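Local atomic coordinates of putative pore-forming toxin (Bacteroides vulgatus ATCC 8482, PDB entry 3KOG), a protein that is of unknown function but may be a pore-forming toxin, probably exported as a lipoprotein and built mainly from long beta strands. Residues Ile21-Ile26 with Ile40-Gly45; Ser107-Thr112 with Asp186-Thr191; Thr191-Ile196 with Val208-Val213. All coordinates share one frame; numbering follows the deposited sequence. Where two conformers were deposited one is given.

Interaction 1. Residues Ile21-Ile26 with Ile40-Gly45; sequences ITPVVI and ISFSKG
P23 and I40 mark the nearest approach of the two backbones, with 8.3 Å between P23 CA and I40 CA. The strand segments 21-26 and 40-42 run roughly antiparallel, at 146°, with their axes 9.6 Å apart at the closest point. That spacing is too wide for backbone pairing, and no hydrogen bond crosses between the segments; apolar side chains meet in the gap. I21, P23 and V25 alternate with T22 and V24, and it is the odd-numbered set that faces I40 and F42. This is the geometry of two sheets laid face to face in a beta sandwich: strand 18-27 belongs to the large mixed sheet, strand 39-42 to the edge of a three-stranded antiparallel one, consistent with a family of the transthyretin clan. The P23 ring meets the end of the F42 ring obliquely, the two side chains crossing near a right angle with P23 CG 3.7 Å from F42 CZ. I21 O lies at the edge of the same ring, close to its plane and 4.2 Å from F42 CE2. Further along, I40 stays extended past CG1 (chi2 176°), which carries its CD1 to within 3.6 Å of V25 CG2, the two side chains lying alongside and pointing opposite ways. I62 of strand 58-66 also touches I40, while L94 of strand 85-94 touches V25.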
ATOM      1  N   ILE A  21       2.188   0.204   5.807  1.00  7.15           N
ATOM      2  CA  ILE A  21       3.273  -0.120   4.935  1.00  7.83           C
ATOM      3  C   ILE A  21       4.023  -1.343   5.444  1.00  8.84           C
ATOM      4  O   ILE A  21       4.464  -1.397   6.628  1.00  7.95           O
ATOM      5  CB  ILE A  21       4.308   1.081   4.878  1.00  8.05           C
ATOM      6  CG1 ILE A  21       3.697   2.321   4.208  1.00 11.94           C
ATOM      7  CG2 ILE A  21       5.630   0.608   4.101  1.00  8.35           C
ATOM      8  CD1 ILE A  21       4.500   3.643   4.518  1.00 13.80           C
ATOM      9  N   THR A  22       4.159  -2.335   4.590  1.00  8.61           N
ATOM     10  CA  THR A  22       4.825  -3.583   4.943  1.00  8.06           C
ATOM     11  C   THR A  22       6.104  -3.781   4.124  1.00  9.34           C
ATOM     12  O   THR A  22       6.062  -4.144   2.954  1.00  9.53           O
ATOM     13  CB  THR A  22       3.874  -4.796   4.770  1.00  8.58           C
ATOM     14  OG1 THR A  22       2.693  -4.611   5.585  1.00  7.60           O
ATOM     15  CG2 THR A  22       4.563  -6.090   5.164  1.00  8.10           C
ATOM     16  N   PRO A  23       7.269  -3.574   4.758  1.00 10.15           N
ATOM     17  CA  PRO A  23       8.539  -3.808   4.082  1.00 10.08           C
ATOM     18  C   PRO A  23       8.810  -5.300   3.911  1.00 10.05           C
ATOM     19  O   PRO A  23       8.470  -6.103   4.791  1.00  9.16           O
ATOM     20  CB  PRO A  23       9.594  -3.185   5.036  1.00 11.14           C
ATOM     21  CG  PRO A  23       8.849  -2.551   6.099  1.00 12.50           C
ATOM     22  CD  PRO A  23       7.452  -2.984   6.093  1.00 10.45           C
ATOM     23  N   VAL A  24       9.331  -5.646   2.740  1.00  9.93           N
ATOM     24  CA  VAL A  24       9.821  -6.963   2.401  1.00  9.71           C
ATOM     25  C   VAL A  24      11.300  -6.765   1.972  1.00  9.12           C
ATOM     26  O   VAL A  24      11.549  -5.985   1.026  1.00  9.61           O
ATOM     27  CB  VAL A  24       9.040  -7.542   1.231  1.00 10.44           C
ATOM     28  CG1 VAL A  24       9.602  -8.937   0.857  1.00 13.59           C
ATOM     29  CG2 VAL A  24       7.512  -7.585   1.520  1.00 13.57           C
ATOM     30  N   VAL A  25      12.257  -7.395   2.675  1.00  8.47           N
ATOM     31  CA  VAL A  25      13.701  -7.174   2.408  1.00  8.43           C
ATOM     32  C   VAL A  25      14.242  -8.409   1.681  1.00  8.76           C
ATOM     33  O   VAL A  25      14.152  -9.554   2.210  1.00  8.94           O
ATOM     34  CB  VAL A  25      14.534  -6.932   3.695  1.00  9.09           C
ATOM     35  CG1 VAL A  25      16.016  -6.595   3.350  1.00  5.65           C
ATOM     36  CG2 VAL A  25      13.890  -5.805   4.556  1.00  9.40           C
ATOM     37  N   ILE A  26      14.819  -8.172   0.504  1.00  8.80           N
ATOM     38  CA  ILE A  26      15.347  -9.241  -0.341  1.00  9.70           C
ATOM     39  C   ILE A  26      16.857  -9.147  -0.457  1.00 11.02           C
ATOM     40  O   ILE A  26      17.418  -8.112  -0.847  1.00 11.57           O
ATOM     41  CB  ILE A  26      14.744  -9.214  -1.770  1.00 10.75           C
ATOM     42  CG1 ILE A  26      13.235  -9.313  -1.725  1.00 11.32           C
ATOM     43  CG2 ILE A  26      15.383 -10.316  -2.708  1.00 10.07           C
ATOM     44  CD1 ILE A  26      12.639 -10.569  -1.005  1.00 14.05           C
ATOM     45  N   ILE A  40      15.597  -3.147  10.262  1.00  6.97           N
ATOM     46  CA  ILE A  40      14.731  -2.344   9.438  1.00  7.03           C
ATOM     47  C   ILE A  40      14.364  -1.064  10.128  1.00  7.99           C
ATOM     48  O   ILE A  40      13.938  -1.083  11.279  1.00  7.87           O
ATOM     49  CB  ILE A  40      13.434  -3.115   9.060  1.00  6.92           C
ATOM     50  CG1 ILE A  40      13.827  -4.379   8.290  1.00  5.50           C
ATOM     51  CG2 ILE A  40      12.532  -2.243   8.206  1.00  8.81           C
ATOM     52  CD1 ILE A  40      12.644  -5.298   7.939  1.00  9.05           C
ATOM     53  N   SER A  41      14.431   0.049   9.397  1.00  8.04           N
ATOM     54  CA  SER A  41      14.089   1.320   9.968  0.55  8.50           C
ATOM     55  C   SER A  41      13.149   2.110   9.062  1.00  8.56           C
ATOM     56  O   SER A  41      13.244   2.067   7.818  1.00  9.98           O
ATOM     57  CB  SER A  41      15.364   2.124  10.271  0.55  9.47           C
ATOM     58  OG  SER A  41      16.075   2.394   9.078  0.55  7.80           O
ATOM     59  N   PHE A  42      12.205   2.788   9.692  1.00 10.04           N
ATOM     60  CA  PHE A  42      11.282   3.687   9.027  1.00  9.08           C
ATOM     61  C   PHE A  42      11.727   5.102   9.328  1.00  9.61           C
ATOM     62  O   PHE A  42      11.915   5.400  10.499  1.00 10.60           O
ATOM     63  CB  PHE A  42       9.880   3.532   9.611  1.00  9.98           C
ATOM     64  CG  PHE A  42       9.245   2.202   9.382  1.00 10.54           C
ATOM     65  CD1 PHE A  42       9.501   1.144  10.231  1.00 14.92           C
ATOM     66  CD2 PHE A  42       8.419   2.000   8.278  1.00 10.96           C
ATOM     67  CE1 PHE A  42       8.915  -0.136  10.005  1.00 13.38           C
ATOM     68  CE2 PHE A  42       7.800   0.758   8.063  1.00 13.15           C
ATOM     69  CZ  PHE A  42       8.026  -0.294   8.937  1.00 10.53           C
ATOM     70  N   SER A  43      11.886   5.961   8.307  1.00  7.50           N
ATOM     71  CA  SER A  43      12.201   7.378   8.479  1.00  7.99           C
ATOM     72  C   SER A  43      11.283   8.115   9.436  1.00  7.04           C
ATOM     73  O   SER A  43      11.751   8.945  10.183  1.00  6.66           O
ATOM     74  CB  SER A  43      12.209   8.172   7.144  1.00  6.76           C
ATOM     75  OG  SER A  43      10.960   8.095   6.507  1.00  9.10           O
ATOM     76  N   LYS A  44      10.009   7.785   9.378  1.00  8.21           N
ATOM     77  CA  LYS A  44       9.027   8.286  10.304  0.55  8.62           C
ATOM     78  C   LYS A  44       8.026   7.154  10.496  1.00  9.49           C
ATOM     79  O   LYS A  44       7.629   6.457   9.544  1.00  9.33           O
ATOM     80  CB  LYS A  44       8.352   9.602   9.788  0.55  9.89           C
ATOM     81  CG  LYS A  44       9.281  10.836   9.993  0.55 10.99           C
ATOM     82  CD  LYS A  44       8.731  12.203   9.609  0.55 13.12           C
ATOM     83  CE  LYS A  44       9.608  13.271  10.217  0.55 13.86           C
ATOM     84  NZ  LYS A  44      10.896  13.347   9.587  0.55 10.46           N
ATOM     85  N   GLY A  45       7.663   6.958  11.765  1.00  7.67           N
ATOM     86  CA  GLY A  45       6.608   6.087  12.144  1.00  7.26           C
ATOM     87  C   GLY A  45       7.011   4.633  12.249  1.00  7.86           C
ATOM     88  O   GLY A  45       8.196   4.310  12.126  1.00  7.73           O
TER

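Interaction 2. Residues Ser107-Thr112 with Asp186-Thr191; sequences SQIETT and DYMKTT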
ATOM      1  N   SER A 107       0.095   5.964 -10.283  1.00 19.52           N
ATOM      2  CA  SER A 107      -0.982   5.149  -9.765  1.00 19.64           C
ATOM      3  C   SER A 107      -2.300   5.543 -10.381  1.00 19.79           C
ATOM      4  O   SER A 107      -2.555   6.734 -10.621  1.00 20.20           O
ATOM      5  CB  SER A 107      -1.074   5.260  -8.278  1.00 20.17           C
ATOM      6  OG  SER A 107       0.188   4.978  -7.742  1.00 21.32           O
ATOM      7  N   GLN A 108      -3.098   4.541 -10.673  1.00 18.82           N
ATOM      8  CA  GLN A 108      -4.417   4.741 -11.256  1.00 19.42           C
ATOM      9  C   GLN A 108      -5.360   3.738 -10.613  1.00 18.76           C
ATOM     10  O   GLN A 108      -4.949   2.695 -10.069  1.00 16.26           O
ATOM     11  CB  GLN A 108      -4.358   4.627 -12.787  1.00 20.06           C
ATOM     12  CG  GLN A 108      -4.364   3.205 -13.312  1.00 25.22           C
ATOM     13  CD  GLN A 108      -4.109   3.121 -14.829  1.00 31.27           C
ATOM     14  OE1 GLN A 108      -2.949   3.103 -15.275  1.00 34.82           O
ATOM     15  NE2 GLN A 108      -5.190   3.023 -15.621  1.00 30.66           N
ATOM     16  N   ILE A 109      -6.648   4.101 -10.595  1.00 19.26           N
ATOM     17  CA  ILE A 109      -7.668   3.189 -10.089  1.00 18.55           C
ATOM     18  C   ILE A 109      -7.882   2.218 -11.212  1.00 17.88           C
ATOM     19  O   ILE A 109      -8.225   2.607 -12.333  1.00 17.99           O
ATOM     20  CB  ILE A 109      -8.986   3.904  -9.727  1.00 18.37           C
ATOM     21  CG1 ILE A 109      -8.744   4.861  -8.552  1.00 20.41           C
ATOM     22  CG2 ILE A 109     -10.093   2.859  -9.448  1.00 19.38           C
ATOM     23  CD1 ILE A 109      -9.756   6.017  -8.416  1.00 24.50           C
ATOM     24  N   GLU A 110      -7.680   0.945 -10.941  1.00 17.18           N
ATOM     25  CA  GLU A 110      -7.986  -0.064 -11.953  1.00 17.47           C
ATOM     26  C   GLU A 110      -9.458  -0.504 -11.914  1.00 17.03           C
ATOM     27  O   GLU A 110     -10.057  -0.721 -12.953  1.00 16.91           O
ATOM     28  CB  GLU A 110      -7.114  -1.275 -11.725  1.00 17.87           C
ATOM     29  CG  GLU A 110      -7.348  -2.395 -12.659  1.00 22.67           C
ATOM     30  CD  GLU A 110      -6.384  -3.525 -12.405  1.00 27.84           C
ATOM     31  OE1 GLU A 110      -6.344  -4.042 -11.256  1.00 29.60           O
ATOM     32  OE2 GLU A 110      -5.697  -3.894 -13.371  1.00 34.08           O
ATOM     33  N   THR A 111      -9.980  -0.720 -10.715  1.00 16.28           N
ATOM     34  CA  THR A 111     -11.345  -1.176 -10.516  1.00 15.52           C
ATOM     35  C   THR A 111     -11.912  -0.514  -9.284  1.00 15.06           C
ATOM     36  O   THR A 111     -11.181  -0.301  -8.308  1.00 14.52           O
ATOM     37  CB  THR A 111     -11.409  -2.716 -10.380  1.00 15.46           C
ATOM     38  OG1 THR A 111     -10.850  -3.283 -11.558  1.00 18.63           O
ATOM     39  CG2 THR A 111     -12.851  -3.205 -10.232  1.00 16.55           C
ATOM     40  N   THR A 112     -13.182  -0.102  -9.341  1.00 13.56           N
ATOM     41  CA  THR A 112     -13.890   0.412  -8.188  1.00 13.24           C
ATOM     42  C   THR A 112     -15.051  -0.569  -7.978  1.00 12.36           C
ATOM     43  O   THR A 112     -15.691  -0.969  -8.958  1.00 11.26           O
ATOM     44  CB  THR A 112     -14.400   1.835  -8.454  1.00 14.47           C
ATOM     45  OG1 THR A 112     -13.286   2.689  -8.701  1.00 17.62           O
ATOM     46  CG2 THR A 112     -15.160   2.411  -7.268  1.00 14.89           C
ATOM     47  N   ASP A 186     -11.344   0.035  -3.816  1.00 12.98           N
ATOM     48  CA  ASP A 186     -10.637   0.410  -4.996  1.00 13.90           C
ATOM     49  C   ASP A 186      -9.363  -0.400  -5.112  1.00 14.37           C
ATOM     50  O   ASP A 186      -8.593  -0.423  -4.187  1.00 13.50           O
ATOM     51  CB  ASP A 186     -10.289   1.882  -4.975  1.00 14.92           C
ATOM     52  CG  ASP A 186     -11.524   2.782  -5.157  1.00 19.81           C
ATOM     53  OD1 ASP A 186     -12.217   3.025  -4.172  1.00 25.56           O
ATOM     54  OD2 ASP A 186     -11.792   3.233  -6.278  1.00 26.06           O
ATOM     55  N   TYR A 187      -9.157  -1.008  -6.274  1.00 14.07           N
ATOM     56  CA  TYR A 187      -7.914  -1.636  -6.631  1.00 15.04           C
ATOM     57  C   TYR A 187      -7.098  -0.654  -7.411  1.00 14.71           C
ATOM     58  O   TYR A 187      -7.520  -0.160  -8.424  1.00 14.62           O
ATOM     59  CB  TYR A 187      -8.161  -2.883  -7.493  1.00 15.96           C
ATOM     60  CG  TYR A 187      -8.927  -4.003  -6.855  1.00 20.16           C
ATOM     61  CD1 TYR A 187      -9.040  -4.122  -5.492  1.00 20.96           C
ATOM     62  CD2 TYR A 187      -9.477  -5.005  -7.648  1.00 26.08           C
ATOM     63  CE1 TYR A 187      -9.705  -5.158  -4.927  1.00 24.24           C
ATOM     64  CE2 TYR A 187     -10.147  -6.057  -7.084  1.00 29.56           C
ATOM     65  CZ  TYR A 187     -10.274  -6.104  -5.701  1.00 29.97           C
ATOM     66  OH  TYR A 187     -10.932  -7.150  -5.088  1.00 33.77           O
HETATM   67  N   MSE A 188      -5.911  -0.373  -6.899  1.00 14.71           N
HETATM   68  CA  MSE A 188      -4.972   0.583  -7.425  1.00 14.51           C
HETATM   69  C   MSE A 188      -3.874  -0.209  -8.196  1.00 14.86           C
HETATM   70  O   MSE A 188      -3.405  -1.264  -7.716  1.00 14.18           O
HETATM   71  CB  MSE A 188      -4.299   1.321  -6.247  1.00 14.62           C
HETATM   72  CG  MSE A 188      -5.250   1.942  -5.187  1.00 15.60           C
HETATM   73 SE   MSE A 188      -6.479   3.162  -6.031  0.75 14.80          SE
HETATM   74  CE  MSE A 188      -5.234   4.321  -6.914  1.00 13.56           C
ATOM     75  N   LYS A 189      -3.560   0.254  -9.402  1.00 14.14           N
ATOM     76  CA  LYS A 189      -2.485  -0.287 -10.240  1.00 14.82           C
ATOM     77  C   LYS A 189      -1.430   0.792 -10.369  1.00 13.68           C
ATOM     78  O   LYS A 189      -1.721   1.881 -10.834  1.00 14.56           O
ATOM     79  CB  LYS A 189      -2.994  -0.661 -11.626  1.00 14.94           C
ATOM     80  CG  LYS A 189      -1.860  -1.225 -12.521  1.00 17.98           C
ATOM     81  CD  LYS A 189      -2.362  -1.719 -13.845  1.00 19.07           C
ATOM     82  CE  LYS A 189      -2.350  -0.651 -14.888  1.00 21.73           C
ATOM     83  NZ  LYS A 189      -2.412  -1.278 -16.258  1.00 22.04           N
ATOM     84  N   THR A 190      -0.223   0.523  -9.882  1.00 14.05           N
ATOM     85  CA  THR A 190       0.837   1.487  -9.888  1.00 11.99           C
ATOM     86  C   THR A 190       1.902   0.960 -10.902  1.00 13.02           C
ATOM     87  O   THR A 190       2.356  -0.163 -10.775  1.00 12.33           O
ATOM     88  CB  THR A 190       1.427   1.688  -8.506  1.00 12.90           C
ATOM     89  OG1 THR A 190       0.459   2.221  -7.574  1.00 13.45           O
ATOM     90  CG2 THR A 190       2.644   2.604  -8.544  1.00 11.53           C
ATOM     91  N   THR A 191       2.247   1.756 -11.907  1.00 11.03           N
ATOM     92  CA  THR A 191       3.287   1.436 -12.890  1.00 11.99           C
ATOM     93  C   THR A 191       4.545   2.247 -12.530  1.00 12.45           C
ATOM     94  O   THR A 191       4.506   3.478 -12.473  1.00 13.29           O
ATOM     95  CB  THR A 191       2.851   1.732 -14.339  1.00 12.13           C
ATOM     96  OG1 THR A 191       1.572   1.087 -14.580  1.00 11.96           O
ATOM     97  CG2 THR A 191       3.952   1.213 -15.404  1.00 14.27           C
TER
HETATM   98  O   HOH W   1      -0.937   2.181 -13.380  1.00 20.67           O
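T111 and Y187 touch obliquely, T111 CB standing 4.1 Å from Y187 CD2, while Y187 OH bonds to T133 O. The D186 carboxylate is approached from above its plane, 37° out of it, by the T112 hydroxyl, which donates from OG1 to OD2 at 2.9 Å. I109 CG2 packs 3.6 Å from D186 OD2. I109 CG1 also meets the selenium of M188, a selenomethionine whose chain folds back toward I109 through bends at chi2 and chi3. The Q108 amide lies beside K189, and a water reaches Q108 OE1, K189 O and T191 OG1, with too few protons for all three. Between these side chains the antiparallel pairing contains a classic beta bulge: E110 and T111 both face Y187, whose O takes a 2.8 Å bond from E110 N and a weak one from T111 N. At the other end S107 OG and T190 OG1 share a hydrogen bond of 2.8 Å. E110 OE1 forms a salt bridge with K135, and K189 NZ a long, weak ion pair with D214; E110 OE2 and K189 NZ stand 5.1 Å apart. Across the two strands, therefore, backbone amides and hydroxyls rather than ion pairs supply the directional bonds.

Interaction 3. Residues Thr191-Ile196 with Val208-Val213; sequences TSVYQI and VASFTV
Y194 and F211 sit opposite each other as a hydrogen-bonded antiparallel pair, and their side chains turn to the same face of the sheet. F211 takes the less common setting in which CG lies between the backbone N and the carbonyl carbon (chi1 64°), which lays its ring back across the neighbouring strand and under Y194. Y194 CB rests over one face of that ring, 3.8 Å from its centroid, a CH-pi contact. With Y194 CG placed anti to its carbonyl carbon (chi1 -66°), the tyrosine ring leads away from I196 toward V213, where Y194 CE1 meets V213 CG2 at 3.7 Å. The two aromatic planes are nearly parallel, 15° apart, but so far displaced that they hardly overlap. I196 meets F211 at the ring edge rather than over its face, the side chains crossing at about a right angle: I196 CG1 comes 3.7 Å from F211 CE1, while the other branch, CG2, packs against V208 CG2. Y159 meets both aromatic rings, and I156 of helix 150-158 touches I196 and F211, so this apolar face is joined to the helix.

On the reverse face V193 CG2 lies against T212 OG1. The methyl groups T191 CG2 and T212 CG2 are pressed tightly together at 3.5 Å. Back on the apolar side, a water bridges S192 OG and V213 O; the same hydroxyl also bonds with S105 and E102. The bond from Y194 N to F211 O is 2.8 Å and almost straight. Toward the chain reversal, I196 N bonds to A209 O, and V208 N to I196 O at 2.8 Å. V208 and A209 thus both face I196, a classic beta bulge in the hairpin formed by strands 179-198 and 207-225.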
ATOM      1  N   THR A 191       2.247   1.756 -11.907  1.00 11.03           N
ATOM      2  CA  THR A 191       3.287   1.436 -12.890  1.00 11.99           C
ATOM      3  C   THR A 191       4.545   2.247 -12.530  1.00 12.45           C
ATOM      4  O   THR A 191       4.506   3.478 -12.473  1.00 13.29           O
ATOM      5  CB  THR A 191       2.851   1.732 -14.339  1.00 12.13           C
ATOM      6  OG1 THR A 191       1.572   1.087 -14.580  1.00 11.96           O
ATOM      7  CG2 THR A 191       3.952   1.213 -15.404  1.00 14.27           C
ATOM      8  N   SER A 192       5.630   1.525 -12.253  1.00 12.34           N
ATOM      9  CA  SER A 192       6.889   2.100 -11.806  1.00 12.28           C
ATOM     10  C   SER A 192       8.054   1.622 -12.663  1.00 11.22           C
ATOM     11  O   SER A 192       8.139   0.442 -12.989  1.00 11.81           O
ATOM     12  CB  SER A 192       7.123   1.740 -10.338  1.00 11.54           C
ATOM     13  OG  SER A 192       6.048   2.175  -9.484  1.00 14.60           O
ATOM     14  N   VAL A 193       8.969   2.519 -12.968  1.00  9.34           N
ATOM     15  CA  VAL A 193      10.141   2.216 -13.781  1.00 10.17           C
ATOM     16  C   VAL A 193      11.318   2.302 -12.824  1.00  9.35           C
ATOM     17  O   VAL A 193      11.440   3.283 -12.084  1.00  9.22           O
ATOM     18  CB  VAL A 193      10.332   3.240 -14.926  1.00 10.74           C
ATOM     19  CG1 VAL A 193      11.696   3.053 -15.625  1.00 11.82           C
ATOM     20  CG2 VAL A 193       9.130   3.211 -15.918  1.00 13.23           C
ATOM     21  N   TYR A 194      12.152   1.263 -12.830  1.00  8.75           N
ATOM     22  CA  TYR A 194      13.319   1.162 -12.001  1.00  8.32           C
ATOM     23  C   TYR A 194      14.564   1.051 -12.864  1.00  9.47           C
ATOM     24  O   TYR A 194      14.552   0.411 -13.922  1.00  8.67           O
ATOM     25  CB  TYR A 194      13.285  -0.095 -11.110  1.00  8.63           C
ATOM     26  CG  TYR A 194      12.201  -0.129 -10.062  1.00  7.42           C
ATOM     27  CD1 TYR A 194      10.923  -0.534 -10.375  1.00  8.38           C
ATOM     28  CD2 TYR A 194      12.424   0.368  -8.758  1.00  8.89           C
ATOM     29  CE1 TYR A 194       9.920  -0.536  -9.403  1.00  8.28           C
ATOM     30  CE2 TYR A 194      11.402   0.372  -7.826  1.00  9.43           C
ATOM     31  CZ  TYR A 194      10.168  -0.079  -8.167  1.00  9.18           C
ATOM     32  OH  TYR A 194       9.135  -0.055  -7.224  1.00 12.25           O
ATOM     33  N   GLN A 195      15.671   1.605 -12.368  1.00  9.91           N
ATOM     34  CA  GLN A 195      16.988   1.251 -12.888  1.00 10.71           C
ATOM     35  C   GLN A 195      17.760   0.506 -11.808  1.00 12.02           C
ATOM     36  O   GLN A 195      17.651   0.810 -10.577  1.00 14.31           O
ATOM     37  CB  GLN A 195      17.795   2.481 -13.281  1.00 11.04           C
ATOM     38  CG  GLN A 195      17.307   3.174 -14.510  1.00 13.59           C
ATOM     39  CD  GLN A 195      18.319   4.207 -14.964  1.00 16.94           C
ATOM     40  OE1 GLN A 195      18.783   5.002 -14.175  1.00 21.19           O
ATOM     41  NE2 GLN A 195      18.688   4.167 -16.215  1.00 20.72           N
ATOM     42  N   ILE A 196      18.543  -0.458 -12.264  1.00 12.13           N
ATOM     43  CA  ILE A 196      19.495  -1.127 -11.416  1.00 12.81           C
ATOM     44  C   ILE A 196      20.820  -0.423 -11.661  1.00 11.74           C
ATOM     45  O   ILE A 196      21.243  -0.296 -12.798  1.00 12.01           O
ATOM     46  CB  ILE A 196      19.580  -2.610 -11.721  1.00 12.47           C
ATOM     47  CG1 ILE A 196      18.230  -3.247 -11.353  1.00 14.87           C
ATOM     48  CG2 ILE A 196      20.764  -3.233 -10.924  1.00 12.62           C
ATOM     49  CD1 ILE A 196      18.036  -4.640 -11.830  1.00 13.76           C
ATOM     50  N   VAL A 208      22.839  -0.374 -15.130  1.00 11.76           N
ATOM     51  CA  VAL A 208      23.126  -1.607 -15.845  1.00 13.07           C
ATOM     52  C   VAL A 208      21.861  -2.327 -16.335  1.00 14.12           C
ATOM     53  O   VAL A 208      21.974  -3.341 -17.011  1.00 14.23           O
ATOM     54  CB  VAL A 208      23.965  -2.622 -14.997  1.00 13.51           C
ATOM     55  CG1 VAL A 208      25.268  -2.044 -14.646  1.00 13.66           C
ATOM     56  CG2 VAL A 208      23.225  -3.076 -13.721  1.00 12.67           C
ATOM     57  N   ALA A 209      20.677  -1.830 -15.977  1.00 13.78           N
ATOM     58  CA  ALA A 209      19.421  -2.395 -16.473  1.00 13.96           C
ATOM     59  C   ALA A 209      18.219  -1.498 -16.086  1.00 12.83           C
ATOM     60  O   ALA A 209      18.288  -0.728 -15.121  1.00 12.26           O
ATOM     61  CB  ALA A 209      19.234  -3.797 -15.871  1.00 14.46           C
ATOM     62  N   SER A 210      17.120  -1.640 -16.837  1.00 12.01           N
ATOM     63  CA  SER A 210      15.865  -0.929 -16.544  0.60 11.62           C
ATOM     64  C   SER A 210      14.705  -1.909 -16.662  1.00 10.77           C
ATOM     65  O   SER A 210      14.686  -2.746 -17.550  1.00  9.55           O
ATOM     66  CB  SER A 210      15.654   0.214 -17.534  0.60 11.99           C
ATOM     67  OG  SER A 210      14.433   0.839 -17.254  0.60 12.44           O
ATOM     68  N   PHE A 211      13.755  -1.811 -15.766  1.00  9.77           N
ATOM     69  CA  PHE A 211      12.572  -2.677 -15.823  1.00  9.55           C
ATOM     70  C   PHE A 211      11.368  -1.927 -15.290  1.00 10.06           C
ATOM     71  O   PHE A 211      11.516  -0.917 -14.538  1.00  8.82           O
ATOM     72  CB  PHE A 211      12.813  -3.995 -15.092  1.00  8.73           C
ATOM     73  CG  PHE A 211      13.059  -3.848 -13.595  1.00  7.84           C
ATOM     74  CD1 PHE A 211      14.300  -3.496 -13.126  1.00  8.74           C
ATOM     75  CD2 PHE A 211      12.053  -4.100 -12.706  1.00  8.75           C
ATOM     76  CE1 PHE A 211      14.553  -3.364 -11.763  1.00  9.33           C
ATOM     77  CE2 PHE A 211      12.278  -3.994 -11.343  1.00 10.40           C
ATOM     78  CZ  PHE A 211      13.543  -3.625 -10.881  1.00  9.54           C
ATOM     79  N   THR A 212      10.182  -2.376 -15.724  1.00  9.63           N
ATOM     80  CA  THR A 212       8.941  -1.712 -15.358  1.00 10.64           C
ATOM     81  C   THR A 212       8.043  -2.684 -14.603  1.00 10.56           C
ATOM     82  O   THR A 212       7.872  -3.835 -15.014  1.00  9.76           O
ATOM     83  CB  THR A 212       8.220  -1.174 -16.611  1.00 11.16           C
ATOM     84  OG1 THR A 212       9.092  -0.251 -17.297  1.00  9.69           O
ATOM     85  CG2 THR A 212       6.886  -0.473 -16.208  1.00  8.57           C
ATOM     86  N   VAL A 213       7.473  -2.202 -13.513  1.00 10.93           N
ATOM     87  CA  VAL A 213       6.640  -3.016 -12.632  1.00 10.81           C
ATOM     88  C   VAL A 213       5.204  -2.497 -12.492  1.00 10.59           C
ATOM     89  O   VAL A 213       4.998  -1.315 -12.181  1.00  9.29           O
ATOM     90  CB  VAL A 213       7.232  -3.057 -11.254  1.00 10.73           C
ATOM     91  CG1 VAL A 213       6.400  -3.983 -10.349  1.00  7.98           C
ATOM     92  CG2 VAL A 213       8.742  -3.486 -11.344  1.00  9.29           C
TER
HETATM   93  O   HOH W   2       4.967  -0.347  -9.341  1.00 19.59           O

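In the fold
Followed from the N terminus, the three contacts come in series; none encloses or crosses another. Interaction 1 closes a short loop of 13 residues and sets the small three-stranded sheet against the large mixed one. Interaction 2 closes a far longer excursion, 73 residues that include strand 126-143 and helix 150-158, and brings strand 179-198 back beside strand 98-120. Interaction 3 begins where interaction 2 ends, at T191, and closes a hairpin with 11 intervening residues. Strand 179-198 is therefore common to both, paired with 98-120 and with 207-225 in one sheet. The centres of interactions 1 and 2 lie about 23 Å apart, on opposite sides of the chain's centre.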